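Local coordinates for protein sortase B (Clostridium perfringens, PDB 5YFK) that is a class B sortase, a cysteine transpeptidase that probably cleaves a sorting signal and joins surface proteins to the cell wall, at residues Asn107-Gly112 with Thr205-Gly210; Ser154-Asn159 with Val219-Glu224; Val70-Asp75 with Ile94-Glu99. The protein carries 1 engineered substitution. One frame throughout, in Å; residues are numbered along the deposited sequence.

The three contacts belong to one mixed sheet, the sortase beta-barrel. Along the chain, interaction 3 closes before interaction 1 opens, and the segments of interactions 1 and 2 alternate. Interaction 1 lies at the middle, joining strands 107-111 and 203-210. Interaction 2, centres about 8 Å apart, continues the sheet through strand 216-225 to 146-159; interaction 3, on the other flank with centres about 11 Å apart, pairs strand 67-72 with 94-96. Interactions 2 and 3, centres about 18 Å apart, do not touch. L206 N to V220 O and Y111 N to F95 O connect the neighbours. Strands 203-210 and 216-225 bring together S209, replacing the predicted acyl-thioester cysteine, and R217, the predicted transition-state stabilizer.

Interaction 1: residues Asn107-Gly112 with Thr205-Gly210. Engineered in segment 205-210: S209 (natural residue Cys).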
loop_
_atom_site.group_PDB
_atom_site.type_symbol
_atom_site.label_atom_id
_atom_site.label_comp_id
_atom_site.label_asym_id
_atom_site.label_seq_id
_atom_site.Cartn_x
_atom_site.Cartn_y
_atom_site.Cartn_z
ATOM N N ASN A 107 -1.559 5.735 -10.480
ATOM C CA ASN A 107 -1.895 5.530 -9.047
ATOM C C ASN A 107 -1.987 4.045 -8.776
ATOM O O ASN A 107 -2.851 3.374 -9.324
ATOM C CB ASN A 107 -3.218 6.188 -8.704
ATOM C CG ASN A 107 -3.541 6.154 -7.219
ATOM O OD1 ASN A 107 -2.680 5.851 -6.367
ATOM N ND2 ASN A 107 -4.779 6.505 -6.894
ATOM N N ILE A 108 -1.078 3.552 -7.954
ATOM C CA ILE A 108 -1.103 2.166 -7.505
ATOM C C ILE A 108 -1.892 2.147 -6.196
ATOM O O ILE A 108 -1.530 2.814 -5.226
ATOM C CB ILE A 108 0.317 1.647 -7.288
ATOM C CG1 ILE A 108 1.124 1.788 -8.590
ATOM C CG2 ILE A 108 0.280 0.197 -6.782
ATOM C CD1 ILE A 108 2.626 1.703 -8.417
ATOM N N VAL A 109 -2.954 1.358 -6.169
ATOM C CA VAL A 109 -3.852 1.397 -5.026
ATOM C C VAL A 109 -3.816 0.093 -4.292
ATOM O O VAL A 109 -4.038 -0.972 -4.881
ATOM C CB VAL A 109 -5.298 1.704 -5.464
ATOM C CG1 VAL A 109 -6.259 1.593 -4.291
ATOM C CG2 VAL A 109 -5.360 3.084 -6.084
ATOM N N VAL A 110 -3.514 0.168 -2.993
ATOM C CA VAL A 110 -3.271 -1.019 -2.209
ATOM C C VAL A 110 -4.166 -0.996 -0.966
ATOM O O VAL A 110 -4.269 0.040 -0.292
ATOM C CB VAL A 110 -1.775 -1.114 -1.805
ATOM C CG1 VAL A 110 -1.491 -2.336 -0.962
ATOM C CG2 VAL A 110 -0.893 -1.093 -3.042
ATOM N N TYR A 111 -4.725 -2.164 -0.642
ATOM C CA TYR A 111 -5.671 -2.345 0.463
ATOM C C TYR A 111 -5.121 -3.324 1.476
ATOM O O TYR A 111 -4.404 -4.294 1.140
ATOM C CB TYR A 111 -7.003 -2.898 -0.040
ATOM C CG TYR A 111 -7.682 -2.102 -1.107
ATOM C CD1 TYR A 111 -7.360 -2.278 -2.445
ATOM C CD2 TYR A 111 -8.644 -1.153 -0.782
ATOM C CE1 TYR A 111 -8.008 -1.552 -3.425
ATOM C CE2 TYR A 111 -9.161 -0.303 -1.743
ATOM C CZ TYR A 111 -8.886 -0.564 -3.062
ATOM O OH TYR A 111 -9.484 0.174 -4.029
ATOM N N GLY A 112 -5.552 -3.148 2.712
ATOM C CA GLY A 112 -5.393 -4.175 3.736
ATOM C C GLY A 112 -6.286 -3.925 4.926
ATOM O O GLY A 112 -6.738 -2.810 5.139
ATOM N N THR A 205 -1.347 4.788 -3.245
ATOM C CA THR A 205 -2.428 5.033 -2.289
ATOM C C THR A 205 -2.620 3.795 -1.434
ATOM O O THR A 205 -2.890 2.715 -1.966
ATOM C CB THR A 205 -3.728 5.354 -3.039
ATOM O OG1 THR A 205 -3.513 6.486 -3.898
ATOM C CG2 THR A 205 -4.915 5.584 -2.095
ATOM N N LEU A 206 -2.576 3.973 -0.118
ATOM C CA LEU A 206 -2.792 2.879 0.816
ATOM C C LEU A 206 -4.082 3.089 1.573
ATOM O O LEU A 206 -4.304 4.162 2.111
ATOM C CB LEU A 206 -1.646 2.786 1.832
ATOM C CG LEU A 206 -0.214 2.769 1.290
ATOM C CD1 LEU A 206 0.782 2.669 2.427
ATOM C CD2 LEU A 206 -0.016 1.651 0.287
ATOM N N ILE A 207 -4.930 2.062 1.577
ATOM C CA ILE A 207 -6.276 2.175 2.125
ATOM C C ILE A 207 -6.546 1.097 3.143
ATOM O O ILE A 207 -6.391 -0.110 2.862
ATOM C CB ILE A 207 -7.343 2.132 1.009
ATOM C CG1 ILE A 207 -7.165 3.344 0.079
ATOM C CG2 ILE A 207 -8.733 2.161 1.613
ATOM C CD1 ILE A 207 -7.955 3.220 -1.211
ATOM N N THR A 208 -7.099 1.525 4.276
ATOM C CA THR A 208 -7.562 0.619 5.273
ATOM C C THR A 208 -8.858 1.107 5.932
ATOM O O THR A 208 -9.327 2.216 5.657
ATOM C CB THR A 208 -6.476 0.301 6.315
ATOM O OG1 THR A 208 -6.877 -0.815 7.097
ATOM C CG2 THR A 208 -6.177 1.467 7.252
ATOM N N SER A 209 -9.419 0.284 6.822
ATOM C CA SER A 209 -10.585 0.694 7.577
ATOM C C SER A 209 -10.200 1.357 8.895
ATOM O O SER A 209 -9.119 1.120 9.424
ATOM C CB SER A 209 -11.507 -0.493 7.796
ATOM O OG SER A 209 -10.949 -1.392 8.732
ATOM N N GLY A 210 -11.030 2.292 9.359
ATOM C CA GLY A 210 -10.826 2.872 10.670
ATOM C C GLY A 210 -12.070 2.764 11.533
ATOM O O GLY A 210 -13.112 2.266 11.091
#
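V110 and L206 pair in the middle of two parallel strands, the neighbours V109-T205 and Y111-I207 putting their side chains on the other face of the sheet. Backbone bonds zigzag between the strands: T205 N to I108 O, V110 N to T205 O and I207 N to V110 O are all 2.8 Å, and G112 N to I207 O is a longer 3.2 Å. CA-H...O contacts, such as L206 CA to V110 O, fill in between them.

Two side-chain hydroxyls lengthen this pairing. T205 OG1 donates to N107 OD1 at 2.7 Å, arriving in the amide plane on a lone pair, with a C=O...donor angle of 111°; N107 ND2 meanwhile binds K168 O. At the other end T208 OG1, swung opposite its own backbone N (chi1 -167°), gives a 2.8 Å bond to G112 O from a position tilted 30° out of the carbonyl plane. G112 therefore uses both its N-H and its carbonyl, just before the predicted catalytic H113.

Apolar contacts differ by face. I207 CD1 touches both V109 CG1, at 3.9 Å, and Y111 CE2, while I207 CB and CG2 run alongside CD2 of that ring. On the other face L206 CD2 touches V110 CB.

S209, engineered from the predicted acyl-thioester cysteine, continues strand 203-210 beside R217 of strand 216-225. Strand 94-96 flanks 107-111 on its other side, where Y111 OH bonds D97 and its ring meets F95; F57 of strand 55-61 packs on I108 and V110.

Interaction 2: residues Ser154-Asn159 with Val219-Glu224; sequences SVYQEN and VVVAKE
Y156 lays its ring along V219; the outer part of the ring, CD2, CE2, CE1 and CZ, and the OH meet the valine. CB sets out on the face of the sheet shared with S154, V219 and V221, and chi1 of 63° places CG between the backbone N and the carbonyl carbon, bending the ring over the neighbouring strand. Y156 CD2 reaches V219 CG2, and Y156 CE2 closes to 3.7 Å of V219 CG2. CE1, across the ring, meets V219 CG1, and Y156 CE1 also comes obliquely within 4.2 Å of V221 CG2. Y156 CZ lies 3.7 Å from V219 CB. That CB stands over one ring face, 16° from the normal through the centroid: a CH-pi contact. At the tip Y156 OH touches V219 CG1 at 3.6 Å. The same buried hydroxyl is satisfied by a hydrogen bond to Q184. S154 OG lies in plane at the ring edge and is itself bonded to Q184 O.

The backbone beneath is regular antiparallel sheet. Y156 and V219 form a hydrogen-bonded pair, with V219 N to Y156 O at 2.8 Å and Y156 N to V219 O at 3.0 Å; S154 and V221 form another. Between them V155 and V220 make a non-hydrogen-bonded pair whose side chains use the other face, V155 CG2 meeting V220 CG2 at 4.1 Å.

Strand 216-225 is thus held between 146-159 and 203-210, where V219 and V221 also pack on T205. L163 of helix 160-166, which N159 caps at its start, leans on Y156 and V219, while Q184 belongs to helix 174-186.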
loop_
_atom_site.group_PDB
_atom_site.type_symbol
_atom_site.label_atom_id
_atom_site.label_comp_id
_atom_site.label_asym_id
_atom_site.label_seq_id
_atom_site.Cartn_x
_atom_site.Cartn_y
_atom_site.Cartn_z
ATOM N N SER A 154 -0.077 12.899 1.806
ATOM C CA SER A 154 -1.484 13.061 2.232
ATOM C C SER A 154 -1.885 11.967 3.198
ATOM O O SER A 154 -1.637 10.797 2.947
ATOM C CB SER A 154 -2.428 13.047 1.039
ATOM O OG SER A 154 -3.776 13.225 1.474
ATOM N N VAL A 155 -2.623 12.330 4.242
ATOM C CA VAL A 155 -3.288 11.359 5.090
ATOM C C VAL A 155 -4.681 11.896 5.437
ATOM O O VAL A 155 -4.859 13.092 5.642
ATOM C CB VAL A 155 -2.528 11.082 6.422
ATOM C CG1 VAL A 155 -2.327 12.374 7.225
ATOM C CG2 VAL A 155 -3.285 10.077 7.264
ATOM N N TYR A 156 -5.684 11.047 5.291
ATOM C CA TYR A 156 -7.062 11.430 5.604
ATOM C C TYR A 156 -7.964 10.252 5.927
ATOM O O TYR A 156 -7.640 9.094 5.637
ATOM C CB TYR A 156 -7.662 12.310 4.483
ATOM C CG TYR A 156 -7.792 11.654 3.125
ATOM C CD1 TYR A 156 -6.733 11.682 2.208
ATOM C CD2 TYR A 156 -8.959 10.987 2.760
ATOM C CE1 TYR A 156 -6.838 11.078 0.975
ATOM C CE2 TYR A 156 -9.114 10.461 1.488
ATOM C CZ TYR A 156 -8.033 10.445 0.629
ATOM O OH TYR A 156 -8.146 9.855 -0.605
ATOM N N GLN A 157 -9.155 10.541 6.451
ATOM C CA GLN A 157 -10.141 9.487 6.559
ATOM C C GLN A 157 -11.494 10.009 6.144
ATOM O O GLN A 157 -11.773 11.218 6.213
ATOM C CB GLN A 157 -10.178 8.853 7.958
ATOM C CG GLN A 157 -10.308 9.813 9.117
ATOM C CD GLN A 157 -10.311 9.110 10.481
ATOM O OE1 GLN A 157 -9.870 7.967 10.625
ATOM N NE2 GLN A 157 -10.942 9.740 11.437
ATOM N N GLU A 158 -12.309 9.116 5.634
ATOM C CA GLU A 158 -13.652 9.511 5.256
ATOM C C GLU A 158 -14.505 8.299 5.112
ATOM O O GLU A 158 -14.048 7.185 5.256
ATOM C CB GLU A 158 -13.646 10.310 3.937
ATOM C CG GLU A 158 -13.022 9.578 2.763
ATOM C CD GLU A 158 -13.012 10.405 1.470
ATOM O OE1 GLU A 158 -13.491 9.916 0.429
ATOM O OE2 GLU A 158 -12.639 11.594 1.509
ATOM N N ASN A 159 -15.766 8.540 4.808
ATOM C CA ASN A 159 -16.731 7.487 4.666
ATOM C C ASN A 159 -16.374 6.538 3.500
ATOM O O ASN A 159 -16.022 6.994 2.417
ATOM C CB ASN A 159 -18.080 8.139 4.401
ATOM C CG ASN A 159 -19.119 7.143 4.007
ATOM O OD1 ASN A 159 -19.271 6.840 2.822
ATOM N ND2 ASN A 159 -19.796 6.584 4.984
ATOM N N VAL A 219 -6.637 6.691 4.686
ATOM C CA VAL A 219 -5.947 6.725 3.393
ATOM C C VAL A 219 -4.611 7.439 3.563
ATOM O O VAL A 219 -4.547 8.514 4.141
ATOM C CB VAL A 219 -6.767 7.463 2.311
ATOM C CG1 VAL A 219 -6.136 7.311 0.927
ATOM C CG2 VAL A 219 -8.212 6.985 2.295
ATOM N N VAL A 220 -3.556 6.840 3.013
ATOM C CA VAL A 220 -2.281 7.487 2.867
ATOM C C VAL A 220 -1.858 7.501 1.388
ATOM O O VAL A 220 -2.050 6.528 0.672
ATOM C CB VAL A 220 -1.185 6.804 3.709
ATOM C CG1 VAL A 220 0.175 7.406 3.380
ATOM C CG2 VAL A 220 -1.477 6.993 5.202
ATOM N N VAL A 221 -1.502 8.682 0.899
ATOM C CA VAL A 221 -1.053 8.833 -0.490
ATOM C C VAL A 221 0.378 9.375 -0.508
ATOM O O VAL A 221 0.743 10.285 0.252
ATOM C CB VAL A 221 -1.979 9.774 -1.300
ATOM C CG1 VAL A 221 -1.794 9.568 -2.787
ATOM C CG2 VAL A 221 -3.455 9.540 -0.933
ATOM N N ALA A 222 1.192 8.781 -1.372
ATOM C CA ALA A 222 2.627 9.052 -1.431
ATOM C C ALA A 222 3.049 9.143 -2.900
ATOM O O ALA A 222 2.391 8.563 -3.783
ATOM C CB ALA A 222 3.388 7.925 -0.741
ATOM N N LYS A 223 4.033 9.993 -3.167
ATOM C CA LYS A 223 4.602 10.134 -4.511
ATOM C C LYS A 223 5.983 9.555 -4.657
ATOM O O LYS A 223 6.832 9.661 -3.761
ATOM C CB LYS A 223 4.642 11.601 -4.955
ATOM C CG LYS A 223 5.507 12.480 -4.096
ATOM C CD LYS A 223 5.777 13.791 -4.806
ATOM C CE LYS A 223 7.020 13.753 -5.677
ATOM N NZ LYS A 223 7.175 15.014 -6.462
ATOM N N GLU A 224 6.257 9.041 -5.849
ATOM C CA GLU A 224 7.532 8.389 -6.095
ATOM C C GLU A 224 8.622 9.433 -6.138
ATOM O O GLU A 224 8.457 10.479 -6.763
ATOM C CB GLU A 224 7.529 7.590 -7.376
ATOM C CG GLU A 224 8.761 6.717 -7.467
ATOM C CD GLU A 224 8.696 5.723 -8.594
ATOM O OE1 GLU A 224 7.673 5.660 -9.325
ATOM O OE2 GLU A 224 9.680 4.965 -8.703
#

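Interaction 3: residues Val70-Asp75 with Ile94-Glu99; sequences VVQGKD and IFVDSE
S98 and Q72, with V96, bury the most surface where, in the sortase beta-barrel, the end of strand 67-72 pairs in parallel with the short strand 94-96 and both then run out into loops. At the strand pairing V71 stands opposite F95: V71 N donates to I94 O at 3.1 Å and V96 N to V71 O at 2.9 Å.

V96 turns CG1 into the position between its backbone N and carbonyl carbon (chi1 54°), where V96 CG1 presses on Q72 CB at 3.3 Å and also lies near V71 O. V70 CG1 comes against V96 from the same face, and V70 CG2 crosses to I94 CG2.

Q72 extends beyond this methyl, CG opposite the backbone N (chi1 -177°) and the chain extended beyond CG, and brings the amide to the loop after strand 94-96. Q72 NE2 donates to D97 O at 2.9 Å, a bond tilted 17° from the amide plane; NE2 also bonds N100 O, while OE1 accepts from R56. With both amide ends engaged, the flip of the group is fixed.

S98 points CB at the 73-75 turn, with S98 CB 3.4 Å from G73 O, and its OG passes close to D75 CA before donating to E99 OE1. An Asx turn, in which D97 OD2 receives E99 N, shapes the loop around it. The loops are bridged by solvent as well: one water gives to both G73 O and S98 O, and a second accepts from G73 N and donates to D75 O and to V96 O, the last at 2.7 Å.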
loop_
_atom_site.group_PDB
_atom_site.type_symbol
_atom_site.label_atom_id
_atom_site.label_comp_id
_atom_site.label_asym_id
_atom_site.label_seq_id
_atom_site.Cartn_x
_atom_site.Cartn_y
_atom_site.Cartn_z
ATOM N N VAL A 70 2.600 -8.294 -1.390
ATOM C CA VAL A 70 1.366 -7.777 -1.937
ATOM C C VAL A 70 0.957 -8.593 -3.152
ATOM O O VAL A 70 1.752 -8.801 -4.069
ATOM C CB VAL A 70 1.510 -6.312 -2.375
ATOM C CG1 VAL A 70 0.167 -5.776 -2.835
ATOM C CG2 VAL A 70 2.097 -5.497 -1.244
ATOM N N VAL A 71 -0.304 -8.992 -3.157
ATOM C CA VAL A 71 -0.854 -9.793 -4.248
ATOM C C VAL A 71 -1.911 -9.010 -5.023
ATOM O O VAL A 71 -2.446 -8.016 -4.546
ATOM C CB VAL A 71 -1.480 -11.097 -3.699
ATOM C CG1 VAL A 71 -0.412 -11.982 -3.109
ATOM C CG2 VAL A 71 -2.572 -10.808 -2.682
ATOM N N GLN A 72 -2.292 -9.522 -6.182
ATOM C CA GLN A 72 -3.377 -8.934 -6.922
ATOM C C GLN A 72 -4.348 -10.040 -7.320
ATOM O O GLN A 72 -3.942 -11.044 -7.938
ATOM C CB GLN A 72 -2.829 -8.234 -8.160
ATOM C CG GLN A 72 -3.893 -7.515 -8.970
ATOM C CD GLN A 72 -3.325 -6.756 -10.139
ATOM O OE1 GLN A 72 -2.345 -7.171 -10.748
ATOM N NE2 GLN A 72 -3.940 -5.634 -10.466
ATOM N N GLY A 73 -5.564 -9.937 -6.803
ATOM C CA GLY A 73 -6.621 -10.892 -7.139
ATOM C C GLY A 73 -7.398 -10.467 -8.375
ATOM O O GLY A 73 -7.068 -9.468 -9.044
ATOM N N LYS A 74 -8.418 -11.251 -8.700
ATOM C CA LYS A 74 -9.327 -10.944 -9.793
ATOM C C LYS A 74 -10.428 -9.965 -9.387
ATOM O O LYS A 74 -11.142 -9.445 -10.230
ATOM C CB LYS A 74 -9.963 -12.261 -10.301
ATOM C CG LYS A 74 -8.951 -13.249 -10.818
ATOM C CD LYS A 74 -9.533 -14.108 -11.927
ATOM C CE LYS A 74 -10.484 -15.151 -11.365
ATOM N NZ LYS A 74 -9.774 -16.436 -11.113
ATOM N N ASP A 75 -10.606 -9.755 -8.088
ATOM C CA ASP A 75 -11.505 -8.727 -7.586
ATOM C C ASP A 75 -10.907 -8.153 -6.300
ATOM O O ASP A 75 -9.800 -8.517 -5.934
ATOM C CB ASP A 75 -12.898 -9.293 -7.294
ATOM C CG ASP A 75 -12.885 -10.427 -6.264
ATOM O OD1 ASP A 75 -12.044 -10.408 -5.335
ATOM O OD2 ASP A 75 -13.842 -11.239 -6.277
ATOM N N ILE A 94 -2.401 -8.313 2.031
ATOM C CA ILE A 94 -2.302 -6.961 1.451
ATOM C C ILE A 94 -2.400 -7.089 -0.065
ATOM O O ILE A 94 -1.723 -7.943 -0.665
ATOM C CB ILE A 94 -0.976 -6.307 1.806
ATOM C CG1 ILE A 94 -0.736 -6.365 3.316
ATOM C CG2 ILE A 94 -0.946 -4.863 1.301
ATOM C CD1 ILE A 94 -1.849 -5.827 4.189
ATOM N N PHE A 95 -3.342 -6.368 -0.665
ATOM C CA PHE A 95 -3.591 -6.534 -2.102
ATOM C C PHE A 95 -3.743 -5.247 -2.870
ATOM O O PHE A 95 -4.269 -4.245 -2.379
ATOM C CB PHE A 95 -4.786 -7.469 -2.361
ATOM C CG PHE A 95 -6.093 -6.968 -1.822
ATOM C CD1 PHE A 95 -6.486 -7.262 -0.537
ATOM C CD2 PHE A 95 -6.947 -6.225 -2.618
ATOM C CE1 PHE A 95 -7.664 -6.742 -0.021
ATOM C CE2 PHE A 95 -8.162 -5.776 -2.135
ATOM C CZ PHE A 95 -8.559 -6.116 -0.862
ATOM N N VAL A 96 -3.243 -5.295 -4.097
ATOM C CA VAL A 96 -3.375 -4.198 -5.042
ATOM C C VAL A 96 -4.705 -4.319 -5.790
ATOM O O VAL A 96 -5.225 -5.424 -6.035
ATOM C CB VAL A 96 -2.172 -4.103 -6.020
ATOM C CG1 VAL A 96 -1.927 -5.424 -6.723
ATOM C CG2 VAL A 96 -2.363 -2.965 -7.020
ATOM N N ASP A 97 -5.300 -3.170 -6.052
ATOM C CA ASP A 97 -6.575 -3.102 -6.748
ATOM C C ASP A 97 -6.589 -4.011 -7.962
ATOM O O ASP A 97 -5.657 -3.982 -8.774
ATOM C CB ASP A 97 -6.826 -1.668 -7.207
ATOM C CG ASP A 97 -8.274 -1.419 -7.594
ATOM O OD1 ASP A 97 -9.033 -0.853 -6.776
ATOM O OD2 ASP A 97 -8.686 -1.912 -8.654
ATOM N N SER A 98 -7.663 -4.796 -8.103
ATOM C CA SER A 98 -7.743 -5.777 -9.204
ATOM C C SER A 98 -7.752 -5.116 -10.589
ATOM O O SER A 98 -7.297 -5.726 -11.549
ATOM C CB SER A 98 -9.005 -6.629 -9.053
ATOM O OG SER A 98 -10.160 -5.798 -9.071
ATOM N N GLU A 99 -8.094 -3.827 -10.636
ATOM C CA GLU A 99 -8.158 -3.067 -11.893
ATOM C C GLU A 99 -6.825 -2.357 -12.215
ATOM O O GLU A 99 -6.627 -1.897 -13.333
ATOM C CB GLU A 99 -9.295 -2.041 -11.844
ATOM C CG GLU A 99 -10.660 -2.612 -11.500
ATOM C CD GLU A 99 -10.980 -3.880 -12.284
ATOM O OE1 GLU A 99 -11.139 -4.967 -11.665
ATOM O OE2 GLU A 99 -10.998 -3.799 -13.532
HETATM O O HOH W 1 -6.893 -7.535 -5.815
HETATM O O HOH W 2 -6.609 -8.560 -11.551
#